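Local structure of ATP phosphoribosyltransferase (1O63) at residues Cys64-Leu69 with Phe168-His173. The protein probably catalyses the first step of histidine biosynthesis, condensing ATP with 5-phosphoribose 1-diphosphate to give phosphoribosyl-ATP and diphosphate. Sequence-based numbering, arbitrary orientation.
Sequences CGTDVL and FVIRTH
The hydroxyl oxygen of T66 is gripped by two groups of strand 161-176. R171 N donates to OG1 across 2.8 Å in an almost straight bond (174°), and NE2 of H173 lies 2.7 Å from OG1, which sits in the plane of the imidazole at its edge; either partner of this second bond could donate. The torsion of T66 (chi1 -42°) sets OG1 beside its own backbone N and CG2 anti to that N, where CG2 meets F168 CD1 obliquely at 3.9 Å. Over one face of the H173 ring lies CD2 of L69, a CH-pi contact 3.7 Å from the ring centroid and 21° off the normal. ND1 hydrogen-bonds to OE1 of Q78, so both imidazole nitrogens have partners and the ring's rotation is probably fixed. With an alanine in place of H173, the T66 hydroxyl and Q78 would each probably lose a partner, and L69 CD2 its aromatic face. C64 and H173 form an antiparallel hydrogen-bonded pair, H173 N to C64 O at 2.8 Å and C64 N to H173 O at 3.2 Å. Strand 61-65 of the mixed sheet ends here, turning at N-cap G65 into helix 66-71. There T66 N reaches R171 O only weakly, while G65 CA adds a C-H...O contact to that carbonyl. Bonding through OG1 and the imidazole thus carries the strand pairing into the first helical turn.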
ATOM      1  N   CYS A  64      -7.427  11.790  -8.497  1.00 22.48           N
ATOM      2  CA  CYS A  64      -7.318  10.961  -7.304  1.00 23.24           C
ATOM      3  C   CYS A  64      -8.519  11.182  -6.388  1.00 21.90           C
ATOM      4  O   CYS A  64      -9.282  12.133  -6.561  1.00 21.37           O
ATOM      5  CB  CYS A  64      -6.000  11.196  -6.573  1.00 24.57           C
ATOM      6  SG  CYS A  64      -5.717  12.923  -6.112  1.00 29.41           S
ATOM      7  N   GLY A  65      -8.768  10.263  -5.467  1.00 20.06           N
ATOM      8  CA  GLY A  65      -9.942  10.422  -4.593  1.00 20.38           C
ATOM      9  C   GLY A  65      -9.680  11.399  -3.462  1.00 21.31           C
ATOM     10  O   GLY A  65      -8.569  11.806  -3.142  1.00 17.90           O
ATOM     11  N   THR A  66     -10.772  11.696  -2.718  1.00 21.72           N
ATOM     12  CA  THR A  66     -10.663  12.603  -1.585  1.00 23.66           C
ATOM     13  C   THR A  66      -9.748  12.049  -0.501  1.00 23.30           C
ATOM     14  O   THR A  66      -9.060  12.815   0.186  1.00 24.26           O
ATOM     15  CB  THR A  66     -12.058  12.902  -0.980  1.00 26.36           C
ATOM     16  OG1 THR A  66     -12.994  13.103  -2.056  1.00 24.25           O
ATOM     17  CG2 THR A  66     -12.008  14.156  -0.126  1.00 29.44           C
ATOM     18  N   ASP A  67      -9.711  10.752  -0.324  1.00 24.19           N
ATOM     19  CA  ASP A  67      -8.852  10.098   0.659  1.00 24.43           C
ATOM     20  C   ASP A  67      -7.397  10.465   0.395  1.00 23.75           C
ATOM     21  O   ASP A  67      -6.700  10.898   1.321  1.00 24.70           O
ATOM     22  CB  ASP A  67      -9.068   8.583   0.655  1.00 21.51           C
ATOM     23  CG  ASP A  67      -9.023   7.960  -0.720  1.00 27.23           C
ATOM     24  OD1 ASP A  67      -8.458   6.849  -0.855  1.00 28.64           O
ATOM     25  OD2 ASP A  67      -9.527   8.543  -1.705  1.00 23.11           O
ATOM     26  N   VAL A  68      -6.932  10.311  -0.839  1.00 21.31           N
ATOM     27  CA  VAL A  68      -5.553  10.664  -1.199  1.00 20.00           C
ATOM     28  C   VAL A  68      -5.288  12.125  -0.887  1.00 22.71           C
ATOM     29  O   VAL A  68      -4.303  12.491  -0.261  1.00 21.12           O
ATOM     30  CB  VAL A  68      -5.267  10.381  -2.680  1.00 21.85           C
ATOM     31  CG1 VAL A  68      -3.924  10.906  -3.161  1.00 20.86           C
ATOM     32  CG2 VAL A  68      -5.364   8.874  -2.975  1.00 26.30           C
ATOM     33  N   LEU A  69      -6.176  13.008  -1.378  1.00 26.30           N
ATOM     34  CA  LEU A  69      -6.022  14.437  -1.221  1.00 28.08           C
ATOM     35  C   LEU A  69      -5.919  14.887   0.220  1.00 28.94           C
ATOM     36  O   LEU A  69      -5.124  15.789   0.540  1.00 27.13           O
ATOM     37  CB  LEU A  69      -7.179  15.186  -1.914  1.00 30.64           C
ATOM     38  CG  LEU A  69      -6.790  16.088  -3.084  1.00 36.11           C
ATOM     39  CD1 LEU A  69      -5.836  15.377  -4.016  1.00 32.49           C
ATOM     40  CD2 LEU A  69      -8.008  16.583  -3.854  1.00 36.09           C
ATOM     41  N   PHE A 168     -15.998  12.048   5.975  1.00 27.01           N
ATOM     42  CA  PHE A 168     -16.117  12.813   4.750  1.00 25.88           C
ATOM     43  C   PHE A 168     -16.532  11.883   3.624  1.00 25.71           C
ATOM     44  O   PHE A 168     -16.252  10.660   3.640  1.00 24.20           O
ATOM     45  CB  PHE A 168     -14.925  13.646   4.332  1.00 25.12           C
ATOM     46  CG  PHE A 168     -13.623  12.941   4.178  1.00 24.22           C
ATOM     47  CD1 PHE A 168     -13.337  12.219   3.025  1.00 24.27           C
ATOM     48  CD2 PHE A 168     -12.661  12.999   5.175  1.00 23.76           C
ATOM     49  CE1 PHE A 168     -12.123  11.572   2.885  1.00 22.47           C
ATOM     50  CE2 PHE A 168     -11.456  12.335   5.053  1.00 23.59           C
ATOM     51  CZ  PHE A 168     -11.181  11.617   3.894  1.00 24.49           C
ATOM     52  N   VAL A 169     -17.193  12.511   2.663  1.00 22.85           N
ATOM     53  CA  VAL A 169     -17.623  11.769   1.476  1.00 25.81           C
ATOM     54  C   VAL A 169     -16.453  11.779   0.490  1.00 26.12           C
ATOM     55  O   VAL A 169     -15.719  12.758   0.480  1.00 26.38           O
ATOM     56  CB  VAL A 169     -18.848  12.456   0.844  1.00 29.34           C
ATOM     57  CG1 VAL A 169     -19.073  11.956  -0.574  1.00 30.28           C
ATOM     58  CG2 VAL A 169     -20.064  12.205   1.735  1.00 29.75           C
ATOM     59  N   ILE A 170     -16.224  10.676  -0.193  1.00 26.55           N
ATOM     60  CA  ILE A 170     -15.090  10.543  -1.097  1.00 26.30           C
ATOM     61  C   ILE A 170     -15.548  10.594  -2.552  1.00 27.79           C
ATOM     62  O   ILE A 170     -16.441   9.860  -2.977  1.00 26.59           O
ATOM     63  CB  ILE A 170     -14.312   9.249  -0.869  1.00 26.66           C
ATOM     64  CG1 ILE A 170     -13.581   9.303   0.504  1.00 22.45           C
ATOM     65  CG2 ILE A 170     -13.283   8.999  -1.969  1.00 25.68           C
ATOM     66  CD1 ILE A 170     -13.302   7.884   0.992  1.00 25.56           C
ATOM     67  N   ARG A 171     -14.886  11.461  -3.306  1.00 26.67           N
ATOM     68  CA  ARG A 171     -15.196  11.631  -4.721  1.00 26.10           C
ATOM     69  C   ARG A 171     -13.866  11.620  -5.505  1.00 25.32           C
ATOM     70  O   ARG A 171     -12.797  11.659  -4.939  1.00 24.55           O
ATOM     71  CB  ARG A 171     -15.776  13.053  -4.937  1.00 30.73           C
ATOM     72  CG  ARG A 171     -16.887  13.449  -4.007  1.00 34.67           C
ATOM     73  CD  ARG A 171     -17.547  14.759  -4.418  1.00 38.98           C
ATOM     74  NE  ARG A 171     -18.902  14.844  -3.844  1.00 42.10           N
ATOM     75  CZ  ARG A 171     -19.107  15.193  -2.575  1.00 42.59           C
ATOM     76  NH1 ARG A 171     -18.078  15.453  -1.785  1.00 43.72           N
ATOM     77  NH2 ARG A 171     -20.351  15.240  -2.133  1.00 45.78           N
ATOM     78  N   THR A 172     -13.997  11.736  -6.817  1.00 26.01           N
ATOM     79  CA  THR A 172     -12.837  11.893  -7.696  1.00 25.12           C
ATOM     80  C   THR A 172     -12.530  13.385  -7.783  1.00 25.20           C
ATOM     81  O   THR A 172     -13.461  14.187  -7.751  1.00 24.95           O
ATOM     82  CB  THR A 172     -13.184  11.367  -9.098  1.00 26.14           C
ATOM     83  OG1 THR A 172     -13.617  10.001  -8.918  1.00 27.39           O
ATOM     84  CG2 THR A 172     -12.016  11.423 -10.051  1.00 22.83           C
ATOM     85  N   HIS A 173     -11.244  13.742  -7.856  1.00 22.80           N
ATOM     86  CA  HIS A 173     -10.894  15.164  -7.987  1.00 21.04           C
ATOM     87  C   HIS A 173      -9.923  15.274  -9.199  1.00 22.12           C
ATOM     88  O   HIS A 173      -9.233  14.288  -9.422  1.00 21.43           O
ATOM     89  CB  HIS A 173     -10.119  15.643  -6.765  1.00 21.63           C
ATOM     90  CG  HIS A 173     -10.874  15.603  -5.472  1.00 22.65           C
ATOM     91  ND1 HIS A 173     -11.462  16.695  -4.917  1.00 22.90           N
ATOM     92  CD2 HIS A 173     -11.146  14.554  -4.646  1.00 23.03           C
ATOM     93  CE1 HIS A 173     -12.091  16.332  -3.782  1.00 26.30           C
ATOM     94  NE2 HIS A 173     -11.902  15.034  -3.609  1.00 23.18           N
TER